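PDB 3G7U: cytosine-specific methyltransferase from Escherichia coli O157:H7 EDL933, which probably transfers a methyl group from S-adenosyl-L-methionine to carbon 5 of cytosine in DNA, as part of a restriction-modification system. Local coordinates for residues 53-63 with 99-110. Sequence-based numbering, arbitrary orientation. Where two conformers were deposited one is given.
Sequences DVSLLNAEIIK and LYMHFYRLVSEL
Leu99 lays CD2 against Asp53 OD1, the oxygen that takes the Ser55 N-H in an Asx turn. One turn on, His102 turns a ring face to Ser55, whose CA lies 3.8 Å from the ring centroid, almost on its normal: a CH-pi contact that a small serine permits. At the ring's edge ND1 accepts from Arg105 NE, in the plane of both groups, which restrains their relative rotation. Arg105 reaches out with CG anti to the backbone N (chi1 173°) and bends at chi3, bringing its guanidinium end-on to the Leu57 carbonyl. Arg105 NH2 (2.8 Å) and NH1 (2.9 Å) both donate to Leu57 O, and sharing one oxygen leaves both bonds bent. Leu106, branched and apolar as suits a buried place, packs CD2 on Asn58 CA (3.7 Å) and on Ile62 CD1. Glu109, extended beyond CG, spends OE1 on Ala59 N (2.9 Å) and OE2 on a salt bridge to Arg105 NH1. Leu110 closes the row, its CD2 3.6 Å from Ala59 CB, where a small side chain lets the helices approach. Helix 94-110, whose other side packs on strands 74-77 and 114-119 of the Rossmann-like sheet, thus holds the turn leading into helix 59-66. Asn58, at that helix's N-cap, accepts from Ile61 N with OD1; the Glu109 carboxylate probably interacts favourably with the positive end of the helix dipole and offsets the arginine's charge.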
ATOM      1  N   ASP A  53       1.446 -15.896 -11.965  1.00 25.21           N
ATOM      2  CA  ASP A  53       0.894 -15.113 -13.006  1.00 28.24           C
ATOM      3  C   ASP A  53      -0.619 -15.350 -13.017  1.00 28.45           C
ATOM      4  O   ASP A  53      -1.089 -16.495 -13.197  1.00 27.42           O
ATOM      5  CB  ASP A  53       1.544 -15.652 -14.276  1.00 24.00           C
ATOM      6  CG  ASP A  53       1.329 -14.765 -15.496  1.00 36.88           C
ATOM      7  OD1 ASP A  53       0.237 -14.202 -15.668  1.00 37.35           O
ATOM      8  OD2 ASP A  53       2.265 -14.689 -16.325  1.00 42.10           O
ATOM      9  N   VAL A  54      -1.385 -14.269 -12.859  1.00 24.55           N
ATOM     10  CA  VAL A  54      -2.848 -14.330 -12.796  0.50 26.05           C
ATOM     11  C   VAL A  54      -3.431 -14.891 -14.114  1.00 27.87           C
ATOM     12  O   VAL A  54      -4.539 -15.424 -14.159  1.00 32.00           O
ATOM     13  CB  VAL A  54      -3.418 -12.937 -12.356  0.50 28.18           C
ATOM     14  CG1 VAL A  54      -4.782 -12.678 -12.884  0.50 27.08           C
ATOM     15  CG2 VAL A  54      -3.418 -12.807 -10.846  0.50 30.81           C
ATOM     16  N   SER A  55      -2.670 -14.783 -15.203  1.00 29.31           N
ATOM     17  CA  SER A  55      -3.121 -15.340 -16.490  1.00 30.63           C
ATOM     18  C   SER A  55      -3.300 -16.872 -16.497  1.00 31.91           C
ATOM     19  O   SER A  55      -4.006 -17.424 -17.362  1.00 33.88           O
ATOM     20  CB  SER A  55      -2.208 -14.911 -17.639  1.00 30.15           C
ATOM     21  OG  SER A  55      -1.028 -15.682 -17.683  1.00 34.78           O
ATOM     22  N   LEU A  56      -2.670 -17.525 -15.530  1.00 26.33           N
ATOM     23  CA  LEU A  56      -2.678 -18.989 -15.380  1.00 24.85           C
ATOM     24  C   LEU A  56      -3.751 -19.423 -14.369  1.00 24.02           C
ATOM     25  O   LEU A  56      -3.818 -20.601 -13.990  1.00 28.90           O
ATOM     26  CB  LEU A  56      -1.293 -19.467 -14.936  1.00 21.66           C
ATOM     27  CG  LEU A  56      -0.133 -19.231 -15.939  1.00 27.75           C
ATOM     28  CD1 LEU A  56       1.120 -19.871 -15.409  1.00 29.04           C
ATOM     29  CD2 LEU A  56      -0.502 -19.845 -17.291  1.00 28.38           C
ATOM     30  N   LEU A  57      -4.566 -18.458 -13.917  1.00 25.99           N
ATOM     31  CA  LEU A  57      -5.624 -18.697 -12.914  1.00 22.87           C
ATOM     32  C   LEU A  57      -7.011 -18.586 -13.531  1.00 26.15           C
ATOM     33  O   LEU A  57      -7.240 -17.844 -14.490  1.00 26.57           O
ATOM     34  CB  LEU A  57      -5.516 -17.750 -11.689  1.00 23.22           C
ATOM     35  CG  LEU A  57      -4.181 -17.773 -10.923  1.00 19.81           C
ATOM     36  CD1 LEU A  57      -4.239 -16.790  -9.749  1.00 23.35           C
ATOM     37  CD2 LEU A  57      -3.740 -19.206 -10.451  1.00 23.59           C
ATOM     38  N   ASN A  58      -7.947 -19.332 -12.940  1.00 24.35           N
ATOM     39  CA  ASN A  58      -9.361 -19.173 -13.201  1.00 22.73           C
ATOM     40  C   ASN A  58     -10.105 -19.538 -11.919  1.00 18.12           C
ATOM     41  O   ASN A  58      -9.478 -19.937 -10.923  1.00 25.41           O
ATOM     42  CB  ASN A  58      -9.822 -20.016 -14.394  1.00 25.33           C
ATOM     43  CG  ASN A  58      -9.622 -21.500 -14.173  1.00 24.72           C
ATOM     44  OD1 ASN A  58      -9.827 -22.000 -13.067  1.00 25.36           O
ATOM     45  ND2 ASN A  58      -9.179 -22.199 -15.212  1.00 25.98           N
ATOM     46  N   ALA A  59     -11.429 -19.366 -11.913  1.00 19.72           N
ATOM     47  CA  ALA A  59     -12.207 -19.584 -10.708  1.00 23.80           C
ATOM     48  C   ALA A  59     -12.056 -21.001 -10.163  1.00 21.97           C
ATOM     49  O   ALA A  59     -11.972 -21.193  -8.953  1.00 22.62           O
ATOM     50  CB  ALA A  59     -13.713 -19.279 -11.014  1.00 26.45           C
ATOM     51  N   GLU A  60     -12.034 -21.993 -11.047  1.00 27.02           N
ATOM     52  CA  GLU A  60     -11.950 -23.399 -10.581  1.00 31.09           C
ATOM     53  C   GLU A  60     -10.586 -23.713  -9.966  1.00 25.30           C
ATOM     54  O   GLU A  60     -10.488 -24.435  -8.974  1.00 26.92           O
ATOM     55  CB  GLU A  60     -12.244 -24.386 -11.722  1.00 34.20           C
ATOM     56  CG  GLU A  60     -13.729 -24.711 -11.888  1.00 49.55           C
ATOM     57  CD  GLU A  60     -14.382 -25.284 -10.605  1.00 56.98           C
ATOM     58  OE1 GLU A  60     -13.843 -26.235  -9.990  1.00 61.22           O
ATOM     59  OE2 GLU A  60     -15.452 -24.776 -10.214  1.00 59.10           O
ATOM     60  N   ILE A  61      -9.537 -23.151 -10.557  1.00 22.65           N
ATOM     61  CA  ILE A  61      -8.179 -23.373 -10.048  1.00 21.77           C
ATOM     62  C   ILE A  61      -8.109 -22.753  -8.660  1.00 21.76           C
ATOM     63  O   ILE A  61      -7.624 -23.370  -7.680  1.00 21.87           O
ATOM     64  CB  ILE A  61      -7.136 -22.762 -11.025  1.00 23.87           C
ATOM     65  CG1 ILE A  61      -7.091 -23.638 -12.275  1.00 26.02           C
ATOM     66  CG2 ILE A  61      -5.742 -22.723 -10.420  1.00 22.99           C
ATOM     67  CD1 ILE A  61      -6.223 -23.082 -13.356  1.00 25.05           C
ATOM     68  N   ILE A  62      -8.609 -21.526  -8.570  1.00 23.77           N
ATOM     69  CA  ILE A  62      -8.626 -20.829  -7.265  1.00 19.62           C
ATOM     70  C   ILE A  62      -9.420 -21.543  -6.171  1.00 23.98           C
ATOM     71  O   ILE A  62      -8.964 -21.651  -5.027  1.00 21.63           O
ATOM     72  CB  ILE A  62      -9.050 -19.338  -7.428  1.00 24.35           C
ATOM     73  CG1 ILE A  62      -7.892 -18.595  -8.100  1.00 24.84           C
ATOM     74  CG2 ILE A  62      -9.330 -18.731  -6.066  1.00 22.87           C
ATOM     75  CD1 ILE A  62      -8.239 -17.213  -8.683  1.00 22.77           C
ATOM     76  N   LYS A  63     -10.601 -22.055  -6.514  1.00 24.91           N
ATOM     77  CA  LYS A  63     -11.376 -22.857  -5.544  1.00 27.90           C
ATOM     78  C   LYS A  63     -10.616 -24.133  -5.142  1.00 25.90           C
ATOM     79  O   LYS A  63     -10.665 -24.542  -3.974  1.00 25.95           O
ATOM     80  CB  LYS A  63     -12.762 -23.204  -6.116  1.00 28.86           C
ATOM     81  CG  LYS A  63     -13.708 -22.012  -6.280  1.00 31.03           C
ATOM     82  CD  LYS A  63     -14.793 -22.334  -7.339  1.00 31.85           C
ATOM     83  CE  LYS A  63     -15.823 -21.221  -7.457  1.00 35.24           C
ATOM     84  NZ  LYS A  63     -16.741 -21.480  -8.618  1.00 41.68           N
ATOM     85  N   LEU A  99      -2.869  -8.560 -18.400  1.00 29.17           N
ATOM     86  CA  LEU A  99      -3.114  -8.793 -16.958  1.00 27.39           C
ATOM     87  C   LEU A  99      -4.279  -7.993 -16.373  1.00 29.80           C
ATOM     88  O   LEU A  99      -5.000  -8.465 -15.472  1.00 27.74           O
ATOM     89  CB  LEU A  99      -1.834  -8.581 -16.131  1.00 27.55           C
ATOM     90  CG  LEU A  99      -0.709  -9.591 -16.404  1.00 31.98           C
ATOM     91  CD1 LEU A  99       0.589  -9.126 -15.786  1.00 35.12           C
ATOM     92  CD2 LEU A  99      -1.069 -10.997 -15.946  1.00 29.42           C
ATOM     93  N   TYR A 100      -4.455  -6.769 -16.875  1.00 27.26           N
ATOM     94  CA  TYR A 100      -5.594  -5.932 -16.509  1.00 28.57           C
ATOM     95  C   TYR A 100      -6.910  -6.651 -16.734  1.00 26.79           C
ATOM     96  O   TYR A 100      -7.779  -6.679 -15.862  1.00 28.41           O
ATOM     97  CB  TYR A 100      -5.573  -4.635 -17.350  1.00 28.65           C
ATOM     98  CG  TYR A 100      -6.623  -3.631 -16.938  1.00 30.67           C
ATOM     99  CD1 TYR A 100      -6.392  -2.764 -15.873  1.00 29.67           C
ATOM    100  CD2 TYR A 100      -7.852  -3.543 -17.604  1.00 34.39           C
ATOM    101  CE1 TYR A 100      -7.340  -1.861 -15.460  1.00 30.97           C
ATOM    102  CE2 TYR A 100      -8.829  -2.613 -17.181  1.00 31.63           C
ATOM    103  CZ  TYR A 100      -8.540  -1.772 -16.110  1.00 33.35           C
ATOM    104  OH  TYR A 100      -9.450  -0.846 -15.656  1.00 34.83           O
ATOM    105  N   MET A 101      -7.043  -7.214 -17.940  1.00 29.00           N
ATOM    106  CA  MET A 101      -8.249  -7.930 -18.343  1.00 30.54           C
ATOM    107  C   MET A 101      -8.476  -9.215 -17.541  1.00 28.15           C
ATOM    108  O   MET A 101      -9.626  -9.574 -17.281  1.00 28.11           O
ATOM    109  CB  MET A 101      -8.179  -8.268 -19.831  1.00 28.77           C
ATOM    110  CG  MET A 101      -8.426  -7.084 -20.803  1.00 40.76           C
ATOM    111  SD  MET A 101     -10.009  -6.232 -20.588  1.00 42.04           S
ATOM    112  CE  MET A 101     -11.191  -7.551 -20.246  1.00 33.97           C
ATOM    113  N   HIS A 102      -7.386  -9.874 -17.129  1.00 28.19           N
ATOM    114  CA  HIS A 102      -7.468 -11.099 -16.287  1.00 24.98           C
ATOM    115  C   HIS A 102      -7.998 -10.824 -14.903  1.00 25.14           C
ATOM    116  O   HIS A 102      -8.674 -11.672 -14.314  1.00 24.60           O
ATOM    117  CB  HIS A 102      -6.098 -11.777 -16.170  1.00 23.70           C
ATOM    118  CG  HIS A 102      -5.642 -12.447 -17.426  1.00 26.93           C
ATOM    119  ND1 HIS A 102      -6.377 -13.427 -18.052  1.00 32.97           N
ATOM    120  CD2 HIS A 102      -4.535 -12.264 -18.184  1.00 31.39           C
ATOM    121  CE1 HIS A 102      -5.733 -13.831 -19.132  1.00 32.08           C
ATOM    122  NE2 HIS A 102      -4.621 -13.131 -19.244  1.00 31.88           N
ATOM    123  N   PHE A 103      -7.687  -9.647 -14.348  1.00 23.33           N
ATOM    124  CA  PHE A 103      -8.279  -9.252 -13.073  1.00 23.97           C
ATOM    125  C   PHE A 103      -9.796  -9.303 -13.194  1.00 23.05           C
ATOM    126  O   PHE A 103     -10.501  -9.856 -12.331  1.00 23.21           O
ATOM    127  CB  PHE A 103      -7.846  -7.820 -12.625  1.00 22.37           C
ATOM    128  CG  PHE A 103      -8.427  -7.369 -11.301  1.00 19.17           C
ATOM    129  CD1 PHE A 103      -7.759  -7.639 -10.125  1.00 24.87           C
ATOM    130  CD2 PHE A 103      -9.609  -6.605 -11.241  1.00 18.69           C
ATOM    131  CE1 PHE A 103      -8.284  -7.221  -8.922  1.00 20.60           C
ATOM    132  CE2 PHE A 103     -10.138  -6.195 -10.053  1.00 18.93           C
ATOM    133  CZ  PHE A 103      -9.484  -6.486  -8.890  1.00 22.45           C
ATOM    134  N   TYR A 104     -10.301  -8.649 -14.224  1.00 23.58           N
ATOM    135  CA  TYR A 104     -11.735  -8.522 -14.406  1.00 24.99           C
ATOM    136  C   TYR A 104     -12.364  -9.847 -14.869  1.00 21.62           C
ATOM    137  O   TYR A 104     -13.498 -10.109 -14.527  1.00 26.24           O
ATOM    138  CB  TYR A 104     -12.091  -7.357 -15.334  1.00 24.38           C
ATOM    139  CG  TYR A 104     -11.871  -6.056 -14.596  1.00 25.30           C
ATOM    140  CD1 TYR A 104     -12.812  -5.598 -13.705  1.00 24.97           C
ATOM    141  CD2 TYR A 104     -10.688  -5.324 -14.758  1.00 29.10           C
ATOM    142  CE1 TYR A 104     -12.613  -4.428 -12.959  1.00 25.28           C
ATOM    143  CE2 TYR A 104     -10.482  -4.128 -14.035  1.00 24.35           C
ATOM    144  CZ  TYR A 104     -11.442  -3.698 -13.152  1.00 28.04           C
ATOM    145  OH  TYR A 104     -11.268  -2.540 -12.433  1.00 30.43           O
ATOM    146  N   ARG A 105     -11.600 -10.656 -15.582  1.00 22.89           N
ATOM    147  CA  ARG A 105     -12.074 -12.020 -15.903  1.00 24.34           C
ATOM    148  C   ARG A 105     -12.310 -12.804 -14.627  1.00 25.90           C
ATOM    149  O   ARG A 105     -13.339 -13.466 -14.469  1.00 27.09           O
ATOM    150  CB  ARG A 105     -11.112 -12.740 -16.847  1.00 27.40           C
ATOM    151  CG  ARG A 105     -11.463 -14.196 -17.089  1.00 25.18           C
ATOM    152  CD  ARG A 105     -10.443 -14.899 -17.999  1.00 26.70           C
ATOM    153  NE  ARG A 105      -9.059 -14.872 -17.487  1.00 28.93           N
ATOM    154  CZ  ARG A 105      -8.586 -15.637 -16.497  1.00 30.92           C
ATOM    155  NH1 ARG A 105      -9.380 -16.517 -15.881  1.00 28.21           N
ATOM    156  NH2 ARG A 105      -7.306 -15.532 -16.114  1.00 28.27           N
ATOM    157  N   LEU A 106     -11.361 -12.726 -13.697  1.00 25.55           N
ATOM    158  CA  LEU A 106     -11.475 -13.423 -12.419  1.00 24.75           C
ATOM    159  C   LEU A 106     -12.629 -12.932 -11.590  1.00 24.73           C
ATOM    160  O   LEU A 106     -13.306 -13.716 -10.947  1.00 25.29           O
ATOM    161  CB  LEU A 106     -10.160 -13.352 -11.638  1.00 24.93           C
ATOM    162  CG  LEU A 106      -9.050 -14.216 -12.223  1.00 24.25           C
ATOM    163  CD1 LEU A 106      -7.748 -14.001 -11.471  1.00 25.36           C
ATOM    164  CD2 LEU A 106      -9.462 -15.695 -12.091  1.00 24.27           C
ATOM    165  N   VAL A 107     -12.869 -11.626 -11.572  1.00 23.92           N
ATOM    166  CA  VAL A 107     -14.039 -11.111 -10.879  1.00 22.68           C
ATOM    167  C   VAL A 107     -15.356 -11.721 -11.476  1.00 23.67           C
ATOM    168  O   VAL A 107     -16.287 -12.107 -10.754  1.00 28.11           O
ATOM    169  CB  VAL A 107     -14.087  -9.562 -10.929  1.00 26.72           C
ATOM    170  CG1 VAL A 107     -15.444  -9.070 -10.468  1.00 28.04           C
ATOM    171  CG2 VAL A 107     -12.955  -8.954 -10.050  1.00 20.69           C
ATOM    172  N   SER A 108     -15.394 -11.774 -12.789  1.00 27.92           N
ATOM    173  CA  SER A 108     -16.562 -12.235 -13.516  1.00 32.29           C
ATOM    174  C   SER A 108     -16.799 -13.727 -13.209  1.00 31.72           C
ATOM    175  O   SER A 108     -17.923 -14.138 -12.915  1.00 31.70           O
ATOM    176  CB  SER A 108     -16.308 -12.063 -15.005  1.00 32.03           C
ATOM    177  OG  SER A 108     -17.481 -12.414 -15.716  1.00 45.30           O
ATOM    178  N   GLU A 109     -15.712 -14.499 -13.238  1.00 28.02           N
ATOM    179  CA  GLU A 109     -15.759 -15.952 -12.994  1.00 27.59           C
ATOM    180  C   GLU A 109     -16.082 -16.268 -11.538  1.00 30.49           C
ATOM    181  O   GLU A 109     -16.821 -17.212 -11.233  1.00 28.55           O
ATOM    182  CB  GLU A 109     -14.424 -16.585 -13.393  1.00 25.23           C
ATOM    183  CG  GLU A 109     -14.094 -16.581 -14.899  1.00 27.46           C
ATOM    184  CD  GLU A 109     -12.755 -17.205 -15.161  1.00 28.44           C
ATOM    185  OE1 GLU A 109     -12.148 -17.637 -14.160  1.00 32.51           O
ATOM    186  OE2 GLU A 109     -12.309 -17.307 -16.328  1.00 32.63           O
ATOM    187  N   LEU A 110     -15.517 -15.501 -10.606  1.00 25.13           N
ATOM    188  CA  LEU A 110     -15.714 -15.799  -9.196  1.00 26.81           C
ATOM    189  C   LEU A 110     -16.944 -15.193  -8.562  1.00 30.10           C
ATOM    190  O   LEU A 110     -17.377 -15.659  -7.503  1.00 28.02           O
ATOM    191  CB  LEU A 110     -14.481 -15.456  -8.357  1.00 25.81           C
ATOM    192  CG  LEU A 110     -13.265 -16.389  -8.518  1.00 25.13           C
ATOM    193  CD1 LEU A 110     -11.969 -15.756  -8.005  1.00 30.22           C
ATOM    194  CD2 LEU A 110     -13.554 -17.701  -7.771  1.00 29.35           C
TER